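Local coordinates for protein cytochrome P450 RhF (Acinetobacter radioresistens, PDB 6RO8) that probably acts as a heme-dependent monooxygenase, being the cytochrome P450 domain of a longer protein that also carries a 2Fe-2S ferredoxin-type domain, at residues L283-C297 / I395-L407. Sequence-based numbering, arbitrary orientation.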
ATOM      1  N   LEU A 283      11.523   7.948  -6.304  1.00 69.81           N
ATOM      2  CA  LEU A 283      12.146   8.715  -7.376  1.00 73.96           C
ATOM      3  C   LEU A 283      11.888  10.206  -7.205  1.00 82.00           C
ATOM      4  O   LEU A 283      12.789  11.025  -7.436  1.00 78.25           O
ATOM      5  CB  LEU A 283      11.640   8.244  -8.738  1.00 65.70           C
ATOM      6  CG  LEU A 283      12.132   6.886  -9.194  1.00 66.14           C
ATOM      7  CD1 LEU A 283      11.190   6.323 -10.231  1.00 66.95           C
ATOM      8  CD2 LEU A 283      13.516   7.001  -9.763  1.00 70.04           C
ATOM      9  N   LYS A 284      10.664  10.575  -6.799  1.00 71.38           N
ATOM     10  CA  LYS A 284      10.371  11.979  -6.511  1.00 76.59           C
ATOM     11  C   LYS A 284      11.295  12.520  -5.415  1.00 76.01           C
ATOM     12  O   LYS A 284      11.859  13.611  -5.547  1.00 76.60           O
ATOM     13  CB  LYS A 284       8.896  12.124  -6.121  1.00 71.43           C
ATOM     14  CG  LYS A 284       8.416  13.520  -5.725  1.00 70.65           C
ATOM     15  CD  LYS A 284       6.884  13.532  -5.625  1.00 74.78           C
ATOM     16  CE  LYS A 284       6.371  14.833  -5.031  1.00 86.66           C
ATOM     17  NZ  LYS A 284       7.047  15.133  -3.736  1.00 90.47           N
ATOM     18  N   LEU A 285      11.462  11.758  -4.331  1.00 67.81           N
ATOM     19  CA  LEU A 285      12.333  12.160  -3.233  1.00 66.72           C
ATOM     20  C   LEU A 285      13.777  12.313  -3.686  1.00 79.48           C
ATOM     21  O   LEU A 285      14.401  13.357  -3.458  1.00 98.68           O
ATOM     22  CB  LEU A 285      12.258  11.122  -2.120  1.00 71.29           C
ATOM     23  CG  LEU A 285      11.383  11.364  -0.911  1.00 71.60           C
ATOM     24  CD1 LEU A 285      11.588  10.204   0.035  1.00 72.84           C
ATOM     25  CD2 LEU A 285      11.765  12.674  -0.259  1.00 63.88           C
ATOM     26  N   LEU A 286      14.336  11.271  -4.313  1.00 70.32           N
ATOM     27  CA  LEU A 286      15.759  11.260  -4.628  1.00 74.24           C
ATOM     28  C   LEU A 286      16.110  12.191  -5.781  1.00 80.07           C
ATOM     29  O   LEU A 286      17.213  12.745  -5.799  1.00 90.25           O
ATOM     30  CB  LEU A 286      16.219   9.828  -4.940  1.00 75.35           C
ATOM     31  CG  LEU A 286      15.920   8.751  -3.878  1.00 71.86           C
ATOM     32  CD1 LEU A 286      16.022   7.328  -4.458  1.00 72.16           C
ATOM     33  CD2 LEU A 286      16.796   8.875  -2.611  1.00 59.50           C
ATOM     34  N   LEU A 287      15.212  12.364  -6.754  1.00 84.04           N
ATOM     35  CA  LEU A 287      15.482  13.262  -7.874  1.00 81.06           C
ATOM     36  C   LEU A 287      15.456  14.718  -7.458  1.00 85.56           C
ATOM     37  O   LEU A 287      15.958  15.574  -8.207  1.00 86.73           O
ATOM     38  CB  LEU A 287      14.473  13.045  -9.000  1.00 76.00           C
ATOM     39  CG  LEU A 287      14.741  11.842  -9.901  1.00 78.71           C
ATOM     40  CD1 LEU A 287      13.814  11.885 -11.092  1.00 91.26           C
ATOM     41  CD2 LEU A 287      16.165  11.820 -10.359  1.00 77.69           C
ATOM     42  N   ALA A 288      14.895  15.013  -6.286  1.00 77.70           N
ATOM     43  CA  ALA A 288      14.803  16.384  -5.818  1.00 85.88           C
ATOM     44  C   ALA A 288      16.004  16.803  -4.984  1.00 89.61           C
ATOM     45  O   ALA A 288      16.293  18.002  -4.901  1.00102.03           O
ATOM     46  CB  ALA A 288      13.516  16.580  -5.015  1.00 69.69           C
ATOM     47  N   ASP A 289      16.709  15.849  -4.381  1.00 80.25           N
ATOM     48  CA  ASP A 289      17.926  16.105  -3.609  1.00 82.86           C
ATOM     49  C   ASP A 289      19.118  15.725  -4.492  1.00 90.48           C
ATOM     50  O   ASP A 289      19.583  14.582  -4.500  1.00 86.28           O
ATOM     51  CB  ASP A 289      17.886  15.322  -2.300  1.00 83.89           C
ATOM     52  CG  ASP A 289      18.879  15.827  -1.276  1.00 97.71           C
ATOM     53  OD1 ASP A 289      19.906  16.433  -1.665  1.00104.54           O
ATOM     54  OD2 ASP A 289      18.636  15.596  -0.074  1.00101.54           O
ATOM     55  N   ARG A 290      19.615  16.709  -5.246  1.00 90.19           N
ATOM     56  CA  ARG A 290      20.649  16.441  -6.243  1.00 93.08           C
ATOM     57  C   ARG A 290      21.912  15.885  -5.601  1.00 91.20           C
ATOM     58  O   ARG A 290      22.605  15.044  -6.193  1.00 92.15           O
ATOM     59  CB  ARG A 290      20.957  17.717  -7.023  1.00 92.25           C
ATOM     60  CG  ARG A 290      19.741  18.343  -7.679  1.00 86.86           C
ATOM     61  CD  ARG A 290      18.913  17.290  -8.382  1.00 86.17           C
ATOM     62  NE  ARG A 290      19.593  16.750  -9.551  1.00 87.28           N
ATOM     63  CZ  ARG A 290      19.120  15.764 -10.304  1.00 93.43           C
ATOM     64  NH1 ARG A 290      17.962  15.182  -9.990  1.00 94.75           N
ATOM     65  NH2 ARG A 290      19.822  15.344 -11.357  1.00 94.44           N
ATOM     66  N   LYS A 291      22.232  16.345  -4.391  1.00 86.15           N
ATOM     67  CA  LYS A 291      23.355  15.773  -3.661  1.00 88.89           C
ATOM     68  C   LYS A 291      23.114  14.282  -3.429  1.00 86.67           C
ATOM     69  O   LYS A 291      23.993  13.452  -3.677  1.00 85.87           O
ATOM     70  CB  LYS A 291      23.564  16.516  -2.334  1.00102.31           C
ATOM     71  CG  LYS A 291      23.951  18.030  -2.408  1.00115.97           C
ATOM     72  CD  LYS A 291      22.872  18.936  -3.088  1.00130.63           C
ATOM     73  CE  LYS A 291      21.531  18.979  -2.321  1.00129.66           C
ATOM     74  NZ  LYS A 291      20.325  19.257  -3.192  1.00126.82           N
ATOM     75  N   VAL A 292      21.895  13.917  -3.021  1.00 82.41           N
ATOM     76  CA  VAL A 292      21.577  12.507  -2.794  1.00 82.26           C
ATOM     77  C   VAL A 292      21.630  11.724  -4.105  1.00 77.93           C
ATOM     78  O   VAL A 292      22.088  10.575  -4.142  1.00 73.38           O
ATOM     79  CB  VAL A 292      20.205  12.377  -2.093  1.00 78.07           C
ATOM     80  CG1 VAL A 292      19.650  10.959  -2.231  1.00 65.59           C
ATOM     81  CG2 VAL A 292      20.319  12.757  -0.619  1.00 76.16           C
ATOM     82  N   TRP A 293      21.192  12.339  -5.206  1.00 80.89           N
ATOM     83  CA  TRP A 293      21.055  11.599  -6.457  1.00 83.91           C
ATOM     84  C   TRP A 293      22.417  11.229  -7.038  1.00 95.25           C
ATOM     85  O   TRP A 293      22.623  10.096  -7.501  1.00 87.96           O
ATOM     86  CB  TRP A 293      20.245  12.426  -7.457  1.00 82.74           C
ATOM     87  CG  TRP A 293      20.091  11.791  -8.806  1.00 83.05           C
ATOM     88  CD1 TRP A 293      20.719  12.153  -9.950  1.00 83.69           C
ATOM     89  CD2 TRP A 293      19.247  10.679  -9.148  1.00 80.29           C
ATOM     90  NE1 TRP A 293      20.327  11.343 -10.988  1.00 85.07           N
ATOM     91  CE2 TRP A 293      19.421  10.431 -10.524  1.00 81.56           C
ATOM     92  CE3 TRP A 293      18.362   9.879  -8.426  1.00 80.10           C
ATOM     93  CZ2 TRP A 293      18.749   9.412 -11.193  1.00 82.66           C
ATOM     94  CZ3 TRP A 293      17.694   8.865  -9.090  1.00 78.81           C
ATOM     95  CH2 TRP A 293      17.893   8.638 -10.458  1.00 81.80           C
ATOM     96  N   LYS A 294      23.370  12.166  -7.032  1.00105.61           N
ATOM     97  CA  LYS A 294      24.669  11.802  -7.574  1.00106.71           C
ATOM     98  C   LYS A 294      25.414  10.872  -6.641  1.00106.33           C
ATOM     99  O   LYS A 294      26.239  10.083  -7.108  1.00101.87           O
ATOM    100  CB  LYS A 294      25.484  13.054  -7.913  1.00121.15           C
ATOM    101  CG  LYS A 294      24.901  13.815  -9.133  1.00131.08           C
ATOM    102  CD  LYS A 294      25.763  13.627 -10.448  1.00130.64           C
ATOM    103  CE  LYS A 294      24.808  13.546 -11.675  1.00127.35           C
ATOM    104  NZ  LYS A 294      23.905  14.751 -11.848  1.00122.97           N
ATOM    105  N   LYS A 295      25.117  10.917  -5.340  1.00 90.68           N
ATOM    106  CA  LYS A 295      25.605   9.862  -4.462  1.00 84.88           C
ATOM    107  C   LYS A 295      25.075   8.500  -4.902  1.00 91.20           C
ATOM    108  O   LYS A 295      25.833   7.518  -4.939  1.00 89.30           O
ATOM    109  CB  LYS A 295      25.237  10.151  -3.006  1.00 81.01           C
ATOM    110  CG  LYS A 295      26.428  10.561  -2.150  1.00 95.20           C
ATOM    111  CD  LYS A 295      26.032  11.293  -0.855  1.00103.36           C
ATOM    112  CE  LYS A 295      25.795  12.767  -1.106  1.00111.93           C
ATOM    113  NZ  LYS A 295      27.078  13.511  -1.248  1.00120.50           N
ATOM    114  N   ILE A 296      23.781   8.431  -5.266  1.00 83.41           N
ATOM    115  CA  ILE A 296      23.204   7.218  -5.854  1.00 86.03           C
ATOM    116  C   ILE A 296      23.860   6.903  -7.199  1.00 90.95           C
ATOM    117  O   ILE A 296      24.253   5.757  -7.467  1.00 86.42           O
ATOM    118  CB  ILE A 296      21.677   7.361  -6.022  1.00 90.50           C
ATOM    119  CG1 ILE A 296      20.947   7.586  -4.686  1.00 88.30           C
ATOM    120  CG2 ILE A 296      21.116   6.172  -6.814  1.00 86.38           C
ATOM    121  CD1 ILE A 296      21.334   6.654  -3.568  1.00 89.79           C
ATOM    122  N   CYS A 297      23.961   7.908  -8.081  1.00 86.22           N
ATOM    123  CA  CYS A 297      24.620   7.692  -9.368  1.00 93.85           C
ATOM    124  C   CYS A 297      26.043   7.180  -9.181  1.00 88.15           C
ATOM    125  O   CYS A 297      26.482   6.270  -9.892  1.00 92.63           O
ATOM    126  CB  CYS A 297      24.642   8.981 -10.191  1.00 99.62           C
ATOM    127  SG  CYS A 297      23.040   9.488 -10.870  1.00 89.41           S
ATOM    128  N   ILE A 395      15.411   2.411  -9.719  1.00 66.33           N
ATOM    129  CA  ILE A 395      16.362   3.475  -9.427  1.00 77.56           C
ATOM    130  C   ILE A 395      17.742   3.160 -10.006  1.00 81.55           C
ATOM    131  O   ILE A 395      18.424   4.051 -10.535  1.00 79.36           O
ATOM    132  CB  ILE A 395      16.417   3.711  -7.911  1.00 75.89           C
ATOM    133  CG1 ILE A 395      15.047   4.160  -7.409  1.00 65.71           C
ATOM    134  CG2 ILE A 395      17.501   4.720  -7.575  1.00 78.42           C
ATOM    135  CD1 ILE A 395      14.884   4.016  -5.911  1.00 66.03           C
ATOM    136  N   GLU A 396      18.182   1.898  -9.909  1.00 80.31           N
ATOM    137  CA  GLU A 396      19.461   1.523 -10.495  1.00 80.37           C
ATOM    138  C   GLU A 396      19.463   1.815 -11.986  1.00 82.18           C
ATOM    139  O   GLU A 396      20.367   2.489 -12.494  1.00 79.26           O
ATOM    140  CB  GLU A 396      19.772   0.045 -10.231  1.00 85.57           C
ATOM    141  CG  GLU A 396      21.266  -0.336 -10.402  1.00 85.34           C
ATOM    142  CD  GLU A 396      21.646  -0.603 -11.859  1.00100.39           C
ATOM    143  OE1 GLU A 396      20.699  -0.817 -12.644  1.00101.42           O
ATOM    144  OE2 GLU A 396      22.869  -0.593 -12.220  1.00 95.03           O
ATOM    145  N   GLU A 397      18.437   1.333 -12.700  1.00 81.62           N
ATOM    146  CA  GLU A 397      18.388   1.517 -14.148  1.00 85.73           C
ATOM    147  C   GLU A 397      18.418   2.996 -14.500  1.00 92.85           C
ATOM    148  O   GLU A 397      19.231   3.437 -15.322  1.00108.88           O
ATOM    149  CB  GLU A 397      17.143   0.843 -14.734  1.00 71.92           C
ATOM    150  CG  GLU A 397      17.109   0.752 -16.282  1.00 76.24           C
ATOM    151  CD  GLU A 397      18.079  -0.306 -16.831  1.00 94.07           C
ATOM    152  OE1 GLU A 397      18.336  -0.323 -18.069  1.00 96.54           O
ATOM    153  OE2 GLU A 397      18.592  -1.125 -16.023  1.00 91.04           O
ATOM    154  N   LEU A 398      17.569   3.783 -13.837  1.00 81.90           N
ATOM    155  CA  LEU A 398      17.454   5.204 -14.146  1.00 83.63           C
ATOM    156  C   LEU A 398      18.727   5.968 -13.801  1.00 85.14           C
ATOM    157  O   LEU A 398      19.193   6.790 -14.594  1.00 85.04           O
ATOM    158  CB  LEU A 398      16.263   5.805 -13.401  1.00 77.05           C
ATOM    159  CG  LEU A 398      14.902   5.498 -14.019  1.00 73.85           C
ATOM    160  CD1 LEU A 398      13.773   5.893 -13.067  1.00 70.40           C
ATOM    161  CD2 LEU A 398      14.777   6.202 -15.348  1.00 72.22           C
ATOM    162  N   SER A 399      19.284   5.740 -12.612  1.00 85.82           N
ATOM    163  CA  SER A 399      20.479   6.476 -12.219  1.00 83.73           C
ATOM    164  C   SER A 399      21.703   6.020 -12.990  1.00 93.62           C
ATOM    165  O   SER A 399      22.659   6.790 -13.127  1.00106.90           O
ATOM    166  CB  SER A 399      20.719   6.326 -10.722  1.00 82.43           C
ATOM    167  OG  SER A 399      20.989   4.971 -10.407  1.00 93.66           O
ATOM    168  N   ARG A 400      21.683   4.792 -13.502  1.00 89.61           N
ATOM    169  CA  ARG A 400      22.796   4.302 -14.306  1.00 91.92           C
ATOM    170  C   ARG A 400      22.803   4.943 -15.682  1.00 97.11           C
ATOM    171  O   ARG A 400      23.845   5.412 -16.157  1.00102.89           O
ATOM    172  CB  ARG A 400      22.719   2.786 -14.447  1.00 88.57           C
ATOM    173  CG  ARG A 400      23.982   2.176 -14.956  1.00 93.17           C
ATOM    174  CD  ARG A 400      23.865   0.672 -15.010  1.00 92.27           C
ATOM    175  NE  ARG A 400      23.156   0.221 -16.199  1.00 91.43           N
ATOM    176  CZ  ARG A 400      22.020  -0.461 -16.161  1.00 98.37           C
ATOM    177  NH1 ARG A 400      21.482  -0.762 -14.990  1.00 96.89           N
ATOM    178  NH2 ARG A 400      21.422  -0.842 -17.287  1.00104.88           N
ATOM    179  N   ARG A 401      21.644   4.980 -16.333  1.00 92.41           N
ATOM    180  CA  ARG A 401      21.581   5.364 -17.731  1.00 92.95           C
ATOM    181  C   ARG A 401      21.152   6.806 -17.947  1.00103.25           C
ATOM    182  O   ARG A 401      21.392   7.350 -19.032  1.00108.53           O
ATOM    183  CB  ARG A 401      20.638   4.421 -18.478  1.00 85.58           C
ATOM    184  CG  ARG A 401      21.033   2.973 -18.305  1.00 85.12           C
ATOM    185  CD  ARG A 401      20.033   2.064 -18.945  1.00 86.73           C
ATOM    186  NE  ARG A 401      19.687   2.508 -20.286  1.00 97.98           N
ATOM    187  CZ  ARG A 401      18.811   1.883 -21.060  1.00105.71           C
ATOM    188  NH1 ARG A 401      18.200   0.797 -20.596  1.00101.59           N
ATOM    189  NH2 ARG A 401      18.541   2.342 -22.281  1.00103.83           N
ATOM    190  N   ILE A 402      20.530   7.437 -16.959  1.00 98.15           N
ATOM    191  CA  ILE A 402      20.185   8.849 -17.070  1.00 89.62           C
ATOM    192  C   ILE A 402      20.655   9.552 -15.805  1.00 86.96           C
ATOM    193  O   ILE A 402      19.826   9.947 -14.972  1.00 94.77           O
ATOM    194  CB  ILE A 402      18.677   9.048 -17.264  1.00 96.30           C
ATOM    195  CG1 ILE A 402      18.087   8.023 -18.233  1.00 90.12           C
ATOM    196  CG2 ILE A 402      18.418  10.426 -17.763  1.00 93.02           C
ATOM    197  CD1 ILE A 402      16.590   8.198 -18.436  1.00 85.14           C
ATOM    198  N   PRO A 403      21.961   9.702 -15.593  1.00 93.33           N
ATOM    199  CA  PRO A 403      22.424  10.335 -14.345  1.00 97.64           C
ATOM    200  C   PRO A 403      22.086  11.819 -14.234  1.00 99.89           C
ATOM    201  O   PRO A 403      22.122  12.357 -13.118  1.00 96.41           O
ATOM    202  CB  PRO A 403      23.939  10.108 -14.376  1.00 93.98           C
ATOM    203  CG  PRO A 403      24.256   9.832 -15.810  1.00 86.81           C
ATOM    204  CD  PRO A 403      23.076   9.144 -16.381  1.00 85.80           C
ATOM    205  N   ASP A 404      21.764  12.499 -15.338  1.00102.44           N
ATOM    206  CA  ASP A 404      21.315  13.886 -15.265  1.00102.69           C
ATOM    207  C   ASP A 404      19.801  14.000 -15.097  1.00101.08           C
ATOM    208  O   ASP A 404      19.259  15.101 -15.220  1.00104.88           O
ATOM    209  CB  ASP A 404      21.782  14.677 -16.499  1.00102.85           C
ATOM    210  CG  ASP A 404      21.090  14.250 -17.788  1.00109.75           C
ATOM    211  OD1 ASP A 404      20.889  13.037 -18.000  1.00113.06           O
ATOM    212  OD2 ASP A 404      20.752  15.140 -18.601  1.00117.28           O
ATOM    213  N   LEU A 405      19.116  12.892 -14.822  1.00 92.10           N
ATOM    214  CA  LEU A 405      17.686  12.909 -14.556  1.00 90.20           C
ATOM    215  C   LEU A 405      17.336  13.951 -13.504  1.00 91.74           C
ATOM    216  O   LEU A 405      17.968  14.010 -12.446  1.00 87.49           O
ATOM    217  CB  LEU A 405      17.244  11.531 -14.065  1.00 96.25           C
ATOM    218  CG  LEU A 405      15.765  11.263 -14.244  1.00 86.17           C
ATOM    219  CD1 LEU A 405      15.645  11.278 -15.707  1.00 85.41           C
ATOM    220  CD2 LEU A 405      15.388   9.914 -13.692  1.00 84.69           C
ATOM    221  N   LYS A 406      16.319  14.769 -13.794  1.00 95.97           N
ATOM    222  CA  LYS A 406      15.818  15.756 -12.840  1.00 94.00           C
ATOM    223  C   LYS A 406      14.304  15.864 -12.959  1.00 89.65           C
ATOM    224  O   LYS A 406      13.729  15.595 -14.015  1.00100.28           O
ATOM    225  CB  LYS A 406      16.438  17.151 -13.036  1.00 93.33           C
ATOM    226  CG  LYS A 406      16.439  17.719 -14.464  1.00 96.90           C
ATOM    227  CD  LYS A 406      17.629  18.662 -14.652  1.00106.23           C
ATOM    228  CE  LYS A 406      18.792  17.960 -15.299  1.00104.58           C
ATOM    229  NZ  LYS A 406      20.126  18.505 -14.960  1.00116.27           N
ATOM    230  N   LEU A 407      13.661  16.271 -11.868  1.00 82.06           N
ATOM    231  CA  LEU A 407      12.229  16.531 -11.912  1.00 83.47           C
ATOM    232  C   LEU A 407      11.952  17.792 -12.723  1.00 91.51           C
ATOM    233  O   LEU A 407      12.689  18.776 -12.632  1.00104.05           O
ATOM    234  CB  LEU A 407      11.675  16.693 -10.495  1.00 83.89           C
ATOM    235  CG  LEU A 407      11.616  15.435  -9.623  1.00 87.93           C
ATOM    236  CD1 LEU A 407      11.507  15.811  -8.132  1.00 81.00           C
ATOM    237  CD2 LEU A 407      10.462  14.523 -10.052  1.00 86.10           C
TER
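Trp293 turns the edge of its indole to the turn 402-405, where Pro403 O and Ile402 O lie near the ring plane. Within its own segment, Leu287 CD2 sits over the ring centre, 3.3 Å above the plane, and Cys297 SG lies on the opposite face, nearer the rim. Leu405 O stands over the same face as Leu287 CD2. Cys297 SG also touches Pro403 CB. CG of Trp293 is anti to the backbone N (chi1 177°), and the ring points its N-H at the turn. NE1 donates to Pro403 O over 3.0 Å, with the acceptor in the ring plane but the donor above the carbonyl plane. Lys294 NZ adds a weak bond to the same oxygen. The six-membered part of the ring leans on Ser399, with CH2 3.7 Å from CB.

The Arg290 guanidinium has Lys406 CB over one face. Leu405 O is at its edge and accepts from NH2 and, weakly, from NH1. NH1 also donates to Leu287 O at 2.7 Å, in the guanidinium plane. The group thus links the backbone oxygens of Leu287 and Leu405, and these bonds should limit its rotation.

Apolar side chains complete the contact. Leu287 CD1 meets Leu405 CD2 at 3.6 Å. Leu407 CG packs on Leu287 CB, and its CD1 on Ala288 CB. Leu283 crosses Leu398, and Leu286 crosses Ile395 (CD1 to CD1 3.8 Å), each at about a right angle. Strand 406-407 pairs onward with strand 427-429. The arrangement joins helices 273-288 and 290-298 to the turn 402-405, edge strand 406-407 and the C-terminal end of helix 384-401, which follows the heme-ligating Cys381, as the L helix does in the cytochrome P450 fold.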